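Side-chain contacts in adenylate kinase (Cryptosporidium parvum Iowa II, PDB 3BE4), which probably transfers a phosphoryl group between ATP and AMP, as adenylate kinases do, and is here bound to the two-adenosine inhibitor bis(adenosine)-5'-pentaphosphate: residues G71-K76 with A102-E107; E124-I129 with E171-R176; S130-H135 with G139-V144. All blocks are in the same frame, centred on the assembly; numbering follows the deposited sequence.

Overall arrangement
The three contacts illustrate how adenylate kinase joins a core and a lid in one chain. Along the sequence, interaction 1 comes first and joins two helices beside the parallel sheet. Interaction 2 follows, pairing helices 122-130 and 170-184, and the hairpin of interaction 3 lies in the chain between those helices. The centres of interactions 2 and 3 are about 14 Å apart; they touch each other and both grip the inhibitor. Interaction 1 lies some 30 Å from either, centre to centre, across the middle of the chain. Interaction 1 is plain helix packing, whereas interactions 2 and 3 combine packing with arginines that reach the polyphosphate.

Interaction 1. Residues G71-K76 with A102-E107; sequences GLVKEK and AKILSE
Ile104 meets Lys74 and Val73 where two helices of the adenylate kinase alpha/beta fold, a member of the P-loop NTPase clan, lie against each other. Helix 66-78 precedes strand 86-89 of the parallel sheet and helix 95-108 follows it, so the contact ties together the helical connections on the two sides of that strand in sequence. The interface is small, 136 Å² in all, and rests on apolar packing. Ile104 provides most of the contact from its helix: its CG1 branch stands beside the backbone N (chi1 -75°) and continues extended, carrying CD1 out to the other helix. There CD1 settles on the backbone of Lys74, 3.9 Å from Lys74 CA. The start of the lysine side chain gives it a second surface, and Val73 CG1 touches the same methyl from the neighbouring position, 4.3 Å from Ile104 CD1. The CA atoms of Lys74 and Ile104 are 6.7 Å apart, which brings the helices close at this point.

Neighbouring aromatics extend the packing, with Phe77 against Ile104 and Phe91 against Val73. Val73 also touches Thr36, and its side chain comes within about 7 Å of the bound inhibitor, which places it near, though not against, the nucleotide. The exposed side is polar. The lysine chain runs away from the apolar patch, with CG beside the carbonyl carbon (chi1 -177°), and its ammonium forms a salt bridge with Asp78, one turn on in the same helix. Glu107 reaches toward the same region without joining that pair, its OE1 staying 5.6 Å from Lys74 NZ.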
loop_
_atom_site.group_PDB
_atom_site.type_symbol
_atom_site.label_atom_id
_atom_site.label_comp_id
_atom_site.label_asym_id
_atom_site.label_seq_id
_atom_site.Cartn_x
_atom_site.Cartn_y
_atom_site.Cartn_z
ATOM N N GLY A 71 -0.580 -6.884 14.413
ATOM C CA GLY A 71 0.653 -7.336 15.132
ATOM C C GLY A 71 1.868 -6.826 14.402
ATOM O O GLY A 71 2.823 -6.336 15.014
ATOM N N LEU A 72 1.830 -6.986 13.094
ATOM C CA LEU A 72 3.028 -6.608 12.268
ATOM C C LEU A 72 3.163 -5.104 12.271
ATOM O O LEU A 72 4.352 -4.605 12.356
ATOM C CB LEU A 72 2.919 -7.063 10.813
ATOM C CG LEU A 72 2.881 -8.585 10.598
ATOM C CD1 LEU A 72 2.602 -8.824 9.081
ATOM C CD2 LEU A 72 4.159 -9.176 11.121
ATOM N N VAL A 73 2.075 -4.353 12.196
ATOM C CA VAL A 73 2.198 -2.871 12.194
ATOM C C VAL A 73 2.634 -2.406 13.595
ATOM O O VAL A 73 3.487 -1.536 13.734
ATOM C CB VAL A 73 0.910 -2.260 11.770
ATOM C CG1 VAL A 73 0.844 -0.753 12.052
ATOM C CG2 VAL A 73 0.677 -2.701 10.213
ATOM N N LYS A 74 1.996 -2.927 14.654
ATOM C CA LYS A 74 2.367 -2.510 15.993
ATOM C C LYS A 74 3.875 -2.760 16.216
ATOM O O LYS A 74 4.498 -1.930 16.876
ATOM C CB LYS A 74 1.571 -3.437 16.961
ATOM C CG LYS A 74 1.804 -3.049 18.469
ATOM C CD LYS A 74 0.628 -3.412 19.407
ATOM C CE LYS A 74 0.893 -2.692 20.757
ATOM N NZ LYS A 74 1.969 -3.365 21.520
ATOM N N GLU A 75 4.417 -3.868 15.723
ATOM C CA GLU A 75 5.793 -4.235 15.913
ATOM C C GLU A 75 6.628 -3.090 15.315
ATOM O O GLU A 75 7.638 -2.585 15.944
ATOM C CB GLU A 75 6.101 -5.551 15.230
ATOM C CG GLU A 75 7.572 -5.910 15.320
ATOM C CD GLU A 75 7.903 -7.268 14.724
ATOM O OE1 GLU A 75 7.451 -7.594 13.598
ATOM O OE2 GLU A 75 8.722 -7.980 15.357
ATOM N N LYS A 76 6.214 -2.554 14.156
ATOM C CA LYS A 76 7.054 -1.428 13.554
ATOM C C LYS A 76 7.057 -0.231 14.426
ATOM O O LYS A 76 8.111 0.468 14.664
ATOM C CB LYS A 76 6.473 -0.984 12.223
ATOM C CG LYS A 76 6.439 -2.074 11.157
ATOM C CD LYS A 76 7.759 -2.181 10.449
ATOM C CE LYS A 76 7.972 -3.608 9.942
ATOM N NZ LYS A 76 9.447 -3.796 9.629
ATOM N N ALA A 102 -5.827 3.488 15.566
ATOM C CA ALA A 102 -6.113 4.649 16.419
ATOM C C ALA A 102 -5.576 4.376 17.860
ATOM O O ALA A 102 -5.020 5.264 18.464
ATOM C CB ALA A 102 -7.656 4.818 16.435
ATOM N N LYS A 103 -5.673 3.150 18.350
ATOM C CA LYS A 103 -5.169 2.748 19.694
ATOM C C LYS A 103 -3.671 2.789 19.731
ATOM O O LYS A 103 -3.080 3.283 20.704
ATOM C CB LYS A 103 -5.674 1.344 20.074
ATOM C CG LYS A 103 -7.184 1.341 20.256
ATOM C CD LYS A 103 -7.753 -0.043 20.717
ATOM C CE LYS A 103 -9.272 -0.149 20.488
ATOM N NZ LYS A 103 -9.485 -1.668 20.499
ATOM N N ILE A 104 -3.014 2.300 18.671
ATOM C CA ILE A 104 -1.570 2.303 18.619
ATOM C C ILE A 104 -1.128 3.724 18.651
ATOM O O ILE A 104 -0.200 4.087 19.456
ATOM C CB ILE A 104 -1.062 1.639 17.290
ATOM C CG1 ILE A 104 -1.192 0.163 17.340
ATOM C CG2 ILE A 104 0.441 2.046 17.047
ATOM C CD1 ILE A 104 -1.042 -0.577 15.928
ATOM N N LEU A 105 -1.719 4.636 17.860
ATOM C CA LEU A 105 -1.250 6.028 17.804
ATOM C C LEU A 105 -1.615 6.723 19.138
ATOM O O LEU A 105 -0.906 7.636 19.584
ATOM C CB LEU A 105 -1.878 6.847 16.680
ATOM C CG LEU A 105 -1.512 6.333 15.266
ATOM C CD1 LEU A 105 -2.400 6.911 14.154
ATOM C CD2 LEU A 105 0.002 6.633 14.993
ATOM N N SER A 106 -2.760 6.344 19.702
ATOM C CA SER A 106 -3.220 7.006 20.972
ATOM C C SER A 106 -2.191 6.708 22.042
ATOM O O SER A 106 -1.746 7.622 22.773
ATOM C CB SER A 106 -4.600 6.518 21.367
ATOM O OG SER A 106 -4.909 7.122 22.598
ATOM N N GLU A 107 -1.731 5.472 22.091
ATOM C CA GLU A 107 -0.737 5.053 23.071
ATOM C C GLU A 107 0.636 5.654 22.926
ATOM O O GLU A 107 1.423 5.549 23.856
ATOM C CB GLU A 107 -0.659 3.541 23.147
ATOM C CG GLU A 107 -2.036 3.064 23.670
ATOM C CD GLU A 107 -2.370 1.599 23.348
ATOM O OE1 GLU A 107 -1.451 0.836 22.904
ATOM O OE2 GLU A 107 -3.575 1.219 23.544
#

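Interaction 2. Residues E124-I129 with E171-R176; sequences EIIERI and EAVKVR. With AP5 (bis(adenosine)-5'-pentaphosphate), chain C.
Val173 meets two isoleucines of the facing helix, CG1 mainly Ile126 and CG2 Ile129. Ile129 comes tip to tip, its CD1 4.0 Å from Val173 CG2, while Ile126 slants across and presses its CD1 to 3.5 Å from Val173 CG1. The Ile129 methyl also lies over one face of the Arg176 guanidinium, 3.8 Å from Arg176 NH2, so an apolar cover backs a group whose edge is turned to phosphate. In the plane of that edge, O2B of the inhibitor takes hydrogen bonds from both Arg176 NE (2.8 Å) and NH2 (2.6 Å); NH1 turns instead to Asp168. Bends at chi2 and chi3 swing the guanidinium round to this position.

Arg128 uses its face instead: N1B of the inhibitor's adenine sits 3.3 Å above the centre of its guanidinium plane. Glu124 OE2, approached from above its carboxylate plane by NE and NH2, and Ala202 O help to set its rotation.

The short helix segments run at 134° to each other, 11.5 Å apart at closest. Helix 122-130 leads into strand 132-134 of the lid hairpin, and helix 170-184 takes up the chain after the lid, with Leu177 extending the packing against Ile125 and Ile126.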
loop_
_atom_site.group_PDB
_atom_site.type_symbol
_atom_site.label_atom_id
_atom_site.label_comp_id
_atom_site.label_asym_id
_atom_site.label_seq_id
_atom_site.Cartn_x
_atom_site.Cartn_y
_atom_site.Cartn_z
ATOM N N GLU A 124 -10.004 -0.040 -15.028
ATOM C CA GLU A 124 -8.594 0.400 -15.216
ATOM C C GLU A 124 -7.737 -0.397 -14.290
ATOM O O GLU A 124 -6.575 -0.695 -14.630
ATOM C CB GLU A 124 -8.428 1.891 -14.926
ATOM C CG GLU A 124 -7.032 2.293 -15.417
ATOM C CD GLU A 124 -6.811 3.675 -15.866
ATOM O OE1 GLU A 124 -7.665 4.532 -15.830
ATOM O OE2 GLU A 124 -5.615 3.853 -16.215
ATOM N N ILE A 125 -8.200 -0.747 -13.095
ATOM C CA ILE A 125 -7.285 -1.586 -12.192
ATOM C C ILE A 125 -6.918 -2.887 -12.900
ATOM O O ILE A 125 -5.879 -3.375 -12.703
ATOM C CB ILE A 125 -8.101 -1.988 -10.846
ATOM C CG1 ILE A 125 -8.276 -0.640 -10.070
ATOM C CG2 ILE A 125 -7.540 -3.157 -10.117
ATOM C CD1 ILE A 125 -6.797 -0.204 -9.544
ATOM N N ILE A 126 -7.814 -3.531 -13.639
ATOM C CA ILE A 126 -7.493 -4.769 -14.291
ATOM C C ILE A 126 -6.373 -4.532 -15.304
ATOM O O ILE A 126 -5.504 -5.380 -15.269
ATOM C CB ILE A 126 -8.710 -5.279 -15.072
ATOM C CG1 ILE A 126 -9.864 -5.590 -14.081
ATOM C CG2 ILE A 126 -8.372 -6.391 -16.007
ATOM C CD1 ILE A 126 -9.612 -6.375 -13.134
ATOM N N GLU A 127 -6.301 -3.347 -15.922
ATOM C CA GLU A 127 -5.283 -3.069 -16.927
ATOM C C GLU A 127 -4.021 -2.751 -16.086
ATOM O O GLU A 127 -2.858 -3.095 -16.544
ATOM C CB GLU A 127 -5.742 -1.774 -17.619
ATOM C CG GLU A 127 -4.623 -1.251 -18.544
ATOM C CD GLU A 127 -4.234 -2.144 -19.711
ATOM O OE1 GLU A 127 -4.993 -3.162 -19.951
ATOM O OE2 GLU A 127 -3.336 -1.601 -20.452
ATOM N N ARG A 128 -4.161 -2.093 -14.959
ATOM C CA ARG A 128 -2.889 -1.820 -14.169
ATOM C C ARG A 128 -2.231 -3.124 -13.714
ATOM O O ARG A 128 -0.996 -3.322 -13.853
ATOM C CB ARG A 128 -3.160 -1.004 -12.877
ATOM C CG ARG A 128 -3.862 0.352 -13.112
ATOM C CD ARG A 128 -2.829 1.259 -13.840
ATOM N NE ARG A 128 -3.371 2.589 -14.192
ATOM C CZ ARG A 128 -3.427 3.669 -13.345
ATOM N NH1 ARG A 128 -2.953 3.631 -12.108
ATOM N NH2 ARG A 128 -3.944 4.821 -13.879
ATOM N N ILE A 129 -3.007 -4.086 -13.230
ATOM C CA ILE A 129 -2.443 -5.349 -12.659
ATOM C C ILE A 129 -1.910 -6.197 -13.823
ATOM O O ILE A 129 -0.863 -6.808 -13.723
ATOM C CB ILE A 129 -3.602 -6.076 -11.823
ATOM C CG1 ILE A 129 -3.824 -5.317 -10.548
ATOM C CG2 ILE A 129 -3.039 -7.452 -11.637
ATOM C CD1 ILE A 129 -4.997 -5.880 -9.724
ATOM N N GLU A 171 -8.945 -14.907 -10.845
ATOM C CA GLU A 171 -9.940 -15.078 -9.762
ATOM C C GLU A 171 -9.562 -14.270 -8.523
ATOM O O GLU A 171 -10.405 -13.607 -7.888
ATOM C CB GLU A 171 -10.063 -16.529 -9.352
ATOM C CG GLU A 171 -11.184 -16.797 -8.366
ATOM C CD GLU A 171 -12.541 -16.095 -8.729
ATOM O OE1 GLU A 171 -13.200 -16.384 -9.804
ATOM O OE2 GLU A 171 -12.897 -15.193 -7.924
ATOM N N ALA A 172 -8.247 -14.288 -8.151
ATOM C CA ALA A 172 -7.858 -13.433 -6.999
ATOM C C ALA A 172 -8.054 -11.920 -7.230
ATOM O O ALA A 172 -8.299 -11.165 -6.288
ATOM C CB ALA A 172 -6.299 -13.669 -6.716
ATOM N N VAL A 173 -7.839 -11.468 -8.470
ATOM C CA VAL A 173 -8.124 -10.001 -8.767
ATOM C C VAL A 173 -9.550 -9.690 -8.485
ATOM O O VAL A 173 -9.864 -8.692 -7.871
ATOM C CB VAL A 173 -7.728 -9.600 -10.168
ATOM C CG1 VAL A 173 -8.219 -8.254 -10.530
ATOM C CG2 VAL A 173 -6.181 -9.698 -10.293
ATOM N N LYS A 174 -10.423 -10.618 -8.912
ATOM C CA LYS A 174 -11.889 -10.435 -8.577
ATOM C C LYS A 174 -12.160 -10.416 -7.096
ATOM O O LYS A 174 -12.884 -9.515 -6.640
ATOM C CB LYS A 174 -12.658 -11.582 -9.264
ATOM C CG LYS A 174 -14.222 -11.346 -9.242
ATOM C CD LYS A 174 -14.945 -12.570 -9.857
ATOM C CE LYS A 174 -16.455 -12.406 -9.834
ATOM N NZ LYS A 174 -17.090 -13.730 -10.332
ATOM N N VAL A 175 -11.592 -11.329 -6.353
ATOM C CA VAL A 175 -11.674 -11.333 -4.842
ATOM C C VAL A 175 -11.172 -10.029 -4.262
ATOM O O VAL A 175 -11.869 -9.388 -3.492
ATOM C CB VAL A 175 -11.049 -12.534 -4.246
ATOM C CG1 VAL A 175 -11.222 -12.516 -2.766
ATOM C CG2 VAL A 175 -11.771 -13.741 -4.835
ATOM N N ARG A 176 -9.945 -9.613 -4.693
ATOM C CA ARG A 176 -9.360 -8.436 -4.161
ATOM C C ARG A 176 -10.238 -7.208 -4.331
ATOM O O ARG A 176 -10.416 -6.397 -3.389
ATOM C CB ARG A 176 -7.939 -8.124 -4.821
ATOM C CG ARG A 176 -6.869 -9.067 -4.253
ATOM C CD ARG A 176 -5.816 -9.445 -5.286
ATOM N NE ARG A 176 -4.930 -8.266 -5.437
ATOM C CZ ARG A 176 -4.032 -8.219 -6.443
ATOM N NH1 ARG A 176 -3.961 -9.190 -7.395
ATOM N NH2 ARG A 176 -3.243 -7.107 -6.588
HETATM P PA AP5 C . -0.796 -5.796 -1.425
HETATM O O1A AP5 C . 0.640 -6.204 -1.792
HETATM O O2A AP5 C . -1.035 -4.512 -0.781
HETATM O O3A AP5 C . -1.716 -5.924 -2.730
HETATM P PB AP5 C . -3.043 -5.160 -3.152
HETATM O O1B AP5 C . -3.785 -4.709 -1.988
HETATM O O2B AP5 C . -3.714 -6.027 -4.225
HETATM O O3B AP5 C . -2.352 -3.815 -3.886
HETATM P PG AP5 C . -1.170 -3.742 -4.911
HETATM O O1G AP5 C . -1.452 -4.714 -6.005
HETATM O O2G AP5 C . 0.076 -3.844 -4.131
HETATM O O3G AP5 C . -1.477 -2.272 -5.403
HETATM P PD AP5 C . -0.687 -0.846 -5.317
HETATM O O1D AP5 C . 0.511 -1.037 -4.490
HETATM O O2D AP5 C . -1.720 0.147 -4.981
HETATM O O3D AP5 C . -0.328 -0.584 -6.854
HETATM P PE AP5 C . 1.109 -0.603 -7.542
HETATM O O1E AP5 C . 1.713 -1.886 -7.319
HETATM O O2E AP5 C . 1.909 0.634 -7.186
HETATM O O5F AP5 C . -1.499 -6.869 -0.471
HETATM C C5F AP5 C . -1.226 -8.221 -0.871
HETATM C C4F AP5 C . -2.358 -9.049 -0.132
HETATM O O4F AP5 C . -1.920 -9.231 1.194
HETATM C C3F AP5 C . -3.723 -8.480 -0.035
HETATM O O3F AP5 C . -4.482 -8.726 -1.199
HETATM C C2F AP5 C . -4.205 -9.326 1.162
HETATM O O2F AP5 C . -4.366 -10.746 0.779
HETATM C C1F AP5 C . -3.029 -9.260 2.119
HETATM N N9A AP5 C . -3.090 -8.065 2.918
HETATM C C8A AP5 C . -2.182 -6.980 2.771
HETATM N N7A AP5 C . -2.466 -6.031 3.647
HETATM C C5A AP5 C . -3.542 -6.500 4.427
HETATM C C6A AP5 C . -4.195 -5.947 5.513
HETATM N N6A AP5 C . -4.079 -4.714 6.018
HETATM N N1A AP5 C . -5.239 -6.757 6.026
HETATM C C2A AP5 C . -5.421 -7.963 5.535
HETATM N N3A AP5 C . -4.803 -8.546 4.485
HETATM C C4A AP5 C . -3.745 -7.776 3.957
HETATM O O5J AP5 C . 0.695 -0.369 -9.039
HETATM C C5J AP5 C . 0.021 -1.476 -9.817
HETATM C C4J AP5 C . 0.514 -1.290 -11.268
HETATM O O4J AP5 C . 0.126 -0.047 -11.885
HETATM C C3J AP5 C . 2.026 -1.489 -11.393
HETATM O O3J AP5 C . 2.307 -2.179 -12.593
HETATM C C2J AP5 C . 2.397 -0.050 -11.569
HETATM O O2J AP5 C . 3.596 0.080 -12.320
HETATM C C1J AP5 C . 1.396 0.633 -12.394
HETATM N N9B AP5 C . 1.106 2.018 -12.190
HETATM C C8B AP5 C . 1.210 2.731 -10.997
HETATM N N7B AP5 C . 0.778 3.986 -11.223
HETATM C C5B AP5 C . 0.407 4.089 -12.542
HETATM C C6B AP5 C . -0.274 5.093 -13.300
HETATM N N6B AP5 C . -0.553 6.269 -12.738
HETATM N N1B AP5 C . -0.548 4.831 -14.608
HETATM C C2B AP5 C . -0.308 3.554 -15.136
HETATM N N3B AP5 C . 0.254 2.523 -14.435
HETATM C C4B AP5 C . 0.528 2.752 -13.098
#

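Interaction 3. Residues S130-H135 with G139-V144; sequences SGRCTH and GRIYHV. With AP5 (bis(adenosine)-5'-pentaphosphate), chain C.
The Arg132 chain crosses Ile141 near its CG2 methyl on one face of a two-stranded antiparallel hairpin, part of the adenylate kinase lid, and that face is turned to the inhibitor. Arg132 reaches O1G of the polyphosphate edge-on with NH1 and NH2, the NH2 bond to O1G being 2.8 Å. Its chain leaves with CG anti to the backbone N (chi1 -168°) and bends at chi2 and chi3 to bring both nitrogens to one oxygen; NE is held by Asp168. The ribose is caught by main chain: its hydroxyl O3J donates to Tyr142 O at 2.8 Å.

That same carbonyl oxygen accepts from Cys133 N at 3.0 Å, and Tyr142 N returns a 2.8 Å bond to Cys133 O. The ladder thus probably holds in place the oxygen that, in this complex, also accepts the ribose hydroxyl. Arg132 with His143 and Thr134 with Ile141 are the non-hydrogen-bonded pairs on either side of it. Farther back, the His143 ring lies over Gly131, a CH-pi contact with the glycine CA 3.6 Å from the ring centroid of His143. Its NE2 is bonded to Glu127 O and its ND1 to the backbone NH of Lys145, pinning the ring at both nitrogens.

At the turn, Gly139 N closes onto His135 O at 2.7 Å. The imidazole of His135 and the guanidinium of Arg140 run side by side, planes 21° apart; the histidine turns its ND1 to Ser138, and the arginine pairs with Asp155, which also bonds Tyr142 OH.

Thr134 continues by backbone bonds to Val163, helix 122-130 feeds the first strand, and Arg140 and Ile141 touch Glu23 and Thr20 of helix 18-29, which follows the P-loop.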
loop_
_atom_site.group_PDB
_atom_site.type_symbol
_atom_site.label_atom_id
_atom_site.label_comp_id
_atom_site.label_asym_id
_atom_site.label_seq_id
_atom_site.Cartn_x
_atom_site.Cartn_y
_atom_site.Cartn_z
ATOM N N SER A 130 -2.612 -6.185 -14.950
ATOM C CA SER A 130 -2.239 -7.095 -16.033
ATOM C C SER A 130 -0.831 -6.790 -16.578
ATOM O O SER A 130 -0.138 -7.729 -16.993
ATOM C CB SER A 130 -3.286 -7.097 -17.125
ATOM O OG SER A 130 -3.158 -5.964 -17.794
ATOM N N GLY A 131 -0.376 -5.563 -16.492
ATOM C CA GLY A 131 0.981 -5.214 -16.965
ATOM C C GLY A 131 2.032 -5.219 -15.872
ATOM O O GLY A 131 3.179 -4.886 -16.209
ATOM N N ARG A 132 1.714 -5.573 -14.665
ATOM C CA ARG A 132 2.633 -5.363 -13.548
ATOM C C ARG A 132 3.715 -6.362 -13.509
ATOM O O ARG A 132 3.558 -7.549 -13.828
ATOM C CB ARG A 132 1.791 -5.485 -12.248
ATOM C CG ARG A 132 2.613 -4.998 -11.073
ATOM C CD ARG A 132 2.508 -5.704 -9.857
ATOM N NE ARG A 132 1.276 -6.279 -9.383
ATOM C CZ ARG A 132 0.573 -5.725 -8.443
ATOM N NH1 ARG A 132 0.925 -4.535 -7.920
ATOM N NH2 ARG A 132 -0.506 -6.425 -7.983
ATOM N N CYS A 133 4.926 -5.947 -13.182
ATOM C CA CYS A 133 5.912 -6.947 -12.642
ATOM C C CYS A 133 6.740 -6.310 -11.524
ATOM O O CYS A 133 6.743 -5.035 -11.367
ATOM C CB CYS A 133 6.926 -7.347 -13.705
ATOM S SG CYS A 133 7.467 -6.144 -14.759
ATOM N N THR A 134 7.358 -7.168 -10.722
ATOM C CA THR A 134 7.823 -6.692 -9.463
ATOM C C THR A 134 9.253 -7.179 -9.209
ATOM O O THR A 134 9.617 -8.256 -9.659
ATOM C CB THR A 134 6.997 -7.293 -8.364
ATOM O OG1 THR A 134 5.584 -6.900 -8.582
ATOM C CG2 THR A 134 7.532 -6.816 -6.964
ATOM N N HIS A 135 10.117 -6.281 -8.660
ATOM C CA HIS A 135 11.385 -6.790 -8.093
ATOM C C HIS A 135 11.152 -7.362 -6.684
ATOM O O HIS A 135 10.853 -6.611 -5.704
ATOM C CB HIS A 135 12.327 -5.580 -8.148
ATOM C CG HIS A 135 13.661 -5.934 -7.572
ATOM N ND1 HIS A 135 14.187 -5.312 -6.449
ATOM C CD2 HIS A 135 14.508 -6.943 -7.909
ATOM C CE1 HIS A 135 15.373 -5.860 -6.181
ATOM N NE2 HIS A 135 15.613 -6.830 -7.063
ATOM N N GLY A 139 10.527 -4.902 -3.617
ATOM C CA GLY A 139 9.062 -4.605 -3.703
ATOM C C GLY A 139 8.858 -3.547 -4.816
ATOM O O GLY A 139 7.725 -3.085 -5.010
ATOM N N ARG A 140 9.928 -3.035 -5.458
ATOM C CA ARG A 140 9.711 -2.102 -6.541
ATOM C C ARG A 140 8.801 -2.694 -7.648
ATOM O O ARG A 140 8.881 -3.885 -7.943
ATOM C CB ARG A 140 10.998 -1.679 -7.222
ATOM C CG ARG A 140 11.843 -0.630 -6.325
ATOM C CD ARG A 140 13.075 -0.118 -7.143
ATOM N NE ARG A 140 14.127 -1.146 -7.061
ATOM C CZ ARG A 140 14.896 -1.409 -5.984
ATOM N NH1 ARG A 140 14.767 -0.707 -4.839
ATOM N NH2 ARG A 140 15.813 -2.385 -6.024
ATOM N N ILE A 141 8.029 -1.809 -8.247
ATOM C CA ILE A 141 7.046 -2.313 -9.243
ATOM C C ILE A 141 7.193 -1.536 -10.526
ATOM O O ILE A 141 7.550 -0.271 -10.572
ATOM C CB ILE A 141 5.513 -1.967 -8.957
ATOM C CG1 ILE A 141 5.207 -0.873 -7.955
ATOM C CG2 ILE A 141 4.493 -2.913 -9.478
ATOM C CD1 ILE A 141 5.369 -0.888 -6.448
ATOM N N TYR A 142 6.893 -2.256 -11.608
ATOM C CA TYR A 142 6.941 -1.629 -12.963
ATOM C C TYR A 142 5.690 -2.021 -13.734
ATOM O O TYR A 142 4.914 -2.915 -13.254
ATOM C CB TYR A 142 8.110 -2.148 -13.740
ATOM C CG TYR A 142 9.436 -1.914 -13.006
ATOM C CD1 TYR A 142 10.195 -0.786 -13.327
ATOM C CD2 TYR A 142 9.872 -2.776 -12.019
ATOM C CE1 TYR A 142 11.387 -0.546 -12.646
ATOM C CE2 TYR A 142 11.044 -2.549 -11.313
ATOM C CZ TYR A 142 11.800 -1.441 -11.679
ATOM O OH TYR A 142 13.014 -1.223 -10.953
ATOM N N HIS A 143 5.465 -1.356 -14.837
ATOM C CA HIS A 143 4.298 -1.746 -15.693
ATOM C C HIS A 143 4.860 -1.797 -17.128
ATOM O O HIS A 143 5.434 -0.783 -17.575
ATOM C CB HIS A 143 3.193 -0.687 -15.599
ATOM C CG HIS A 143 1.901 -1.220 -16.211
ATOM N ND1 HIS A 143 1.728 -1.255 -17.599
ATOM C CD2 HIS A 143 0.769 -1.687 -15.655
ATOM C CE1 HIS A 143 0.523 -1.768 -17.859
ATOM N NE2 HIS A 143 -0.068 -2.030 -16.696
ATOM N N VAL A 144 4.614 -2.889 -17.829
ATOM C CA VAL A 144 5.195 -3.040 -19.157
ATOM C C VAL A 144 4.773 -2.001 -20.147
ATOM O O VAL A 144 5.589 -1.643 -21.092
ATOM C CB VAL A 144 4.947 -4.490 -19.551
ATOM C CG1 VAL A 144 3.449 -4.728 -19.896
ATOM C CG2 VAL A 144 5.983 -4.975 -20.570
HETATM P PA AP5 C . -0.796 -5.796 -1.425
HETATM O O1A AP5 C . 0.640 -6.204 -1.792
HETATM O O2A AP5 C . -1.035 -4.512 -0.781
HETATM O O3A AP5 C . -1.716 -5.924 -2.730
HETATM P PB AP5 C . -3.043 -5.160 -3.152
HETATM O O1B AP5 C . -3.785 -4.709 -1.988
HETATM O O2B AP5 C . -3.714 -6.027 -4.225
HETATM O O3B AP5 C . -2.352 -3.815 -3.886
HETATM P PG AP5 C . -1.170 -3.742 -4.911
HETATM O O1G AP5 C . -1.452 -4.714 -6.005
HETATM O O2G AP5 C . 0.076 -3.844 -4.131
HETATM O O3G AP5 C . -1.477 -2.272 -5.403
HETATM P PD AP5 C . -0.687 -0.846 -5.317
HETATM O O1D AP5 C . 0.511 -1.037 -4.490
HETATM O O2D AP5 C . -1.720 0.147 -4.981
HETATM O O3D AP5 C . -0.328 -0.584 -6.854
HETATM P PE AP5 C . 1.109 -0.603 -7.542
HETATM O O1E AP5 C . 1.713 -1.886 -7.319
HETATM O O2E AP5 C . 1.909 0.634 -7.186
HETATM O O5F AP5 C . -1.499 -6.869 -0.471
HETATM C C5F AP5 C . -1.226 -8.221 -0.871
HETATM C C4F AP5 C . -2.358 -9.049 -0.132
HETATM O O4F AP5 C . -1.920 -9.231 1.194
HETATM C C3F AP5 C . -3.723 -8.480 -0.035
HETATM O O3F AP5 C . -4.482 -8.726 -1.199
HETATM C C2F AP5 C . -4.205 -9.326 1.162
HETATM O O2F AP5 C . -4.366 -10.746 0.779
HETATM C C1F AP5 C . -3.029 -9.260 2.119
HETATM N N9A AP5 C . -3.090 -8.065 2.918
HETATM C C8A AP5 C . -2.182 -6.980 2.771
HETATM N N7A AP5 C . -2.466 -6.031 3.647
HETATM C C5A AP5 C . -3.542 -6.500 4.427
HETATM C C6A AP5 C . -4.195 -5.947 5.513
HETATM N N6A AP5 C . -4.079 -4.714 6.018
HETATM N N1A AP5 C . -5.239 -6.757 6.026
HETATM C C2A AP5 C . -5.421 -7.963 5.535
HETATM N N3A AP5 C . -4.803 -8.546 4.485
HETATM C C4A AP5 C . -3.745 -7.776 3.957
HETATM O O5J AP5 C . 0.695 -0.369 -9.039
HETATM C C5J AP5 C . 0.021 -1.476 -9.817
HETATM C C4J AP5 C . 0.514 -1.290 -11.268
HETATM O O4J AP5 C . 0.126 -0.047 -11.885
HETATM C C3J AP5 C . 2.026 -1.489 -11.393
HETATM O O3J AP5 C . 2.307 -2.179 -12.593
HETATM C C2J AP5 C . 2.397 -0.050 -11.569
HETATM O O2J AP5 C . 3.596 0.080 -12.320
HETATM C C1J AP5 C . 1.396 0.633 -12.394
HETATM N N9B AP5 C . 1.106 2.018 -12.190
HETATM C C8B AP5 C . 1.210 2.731 -10.997
HETATM N N7B AP5 C . 0.778 3.986 -11.223
HETATM C C5B AP5 C . 0.407 4.089 -12.542
HETATM C C6B AP5 C . -0.274 5.093 -13.300
HETATM N N6B AP5 C . -0.553 6.269 -12.738
HETATM N N1B AP5 C . -0.548 4.831 -14.608
HETATM C C2B AP5 C . -0.308 3.554 -15.136
HETATM N N3B AP5 C . 0.254 2.523 -14.435
HETATM C C4B AP5 C . 0.528 2.752 -13.098
#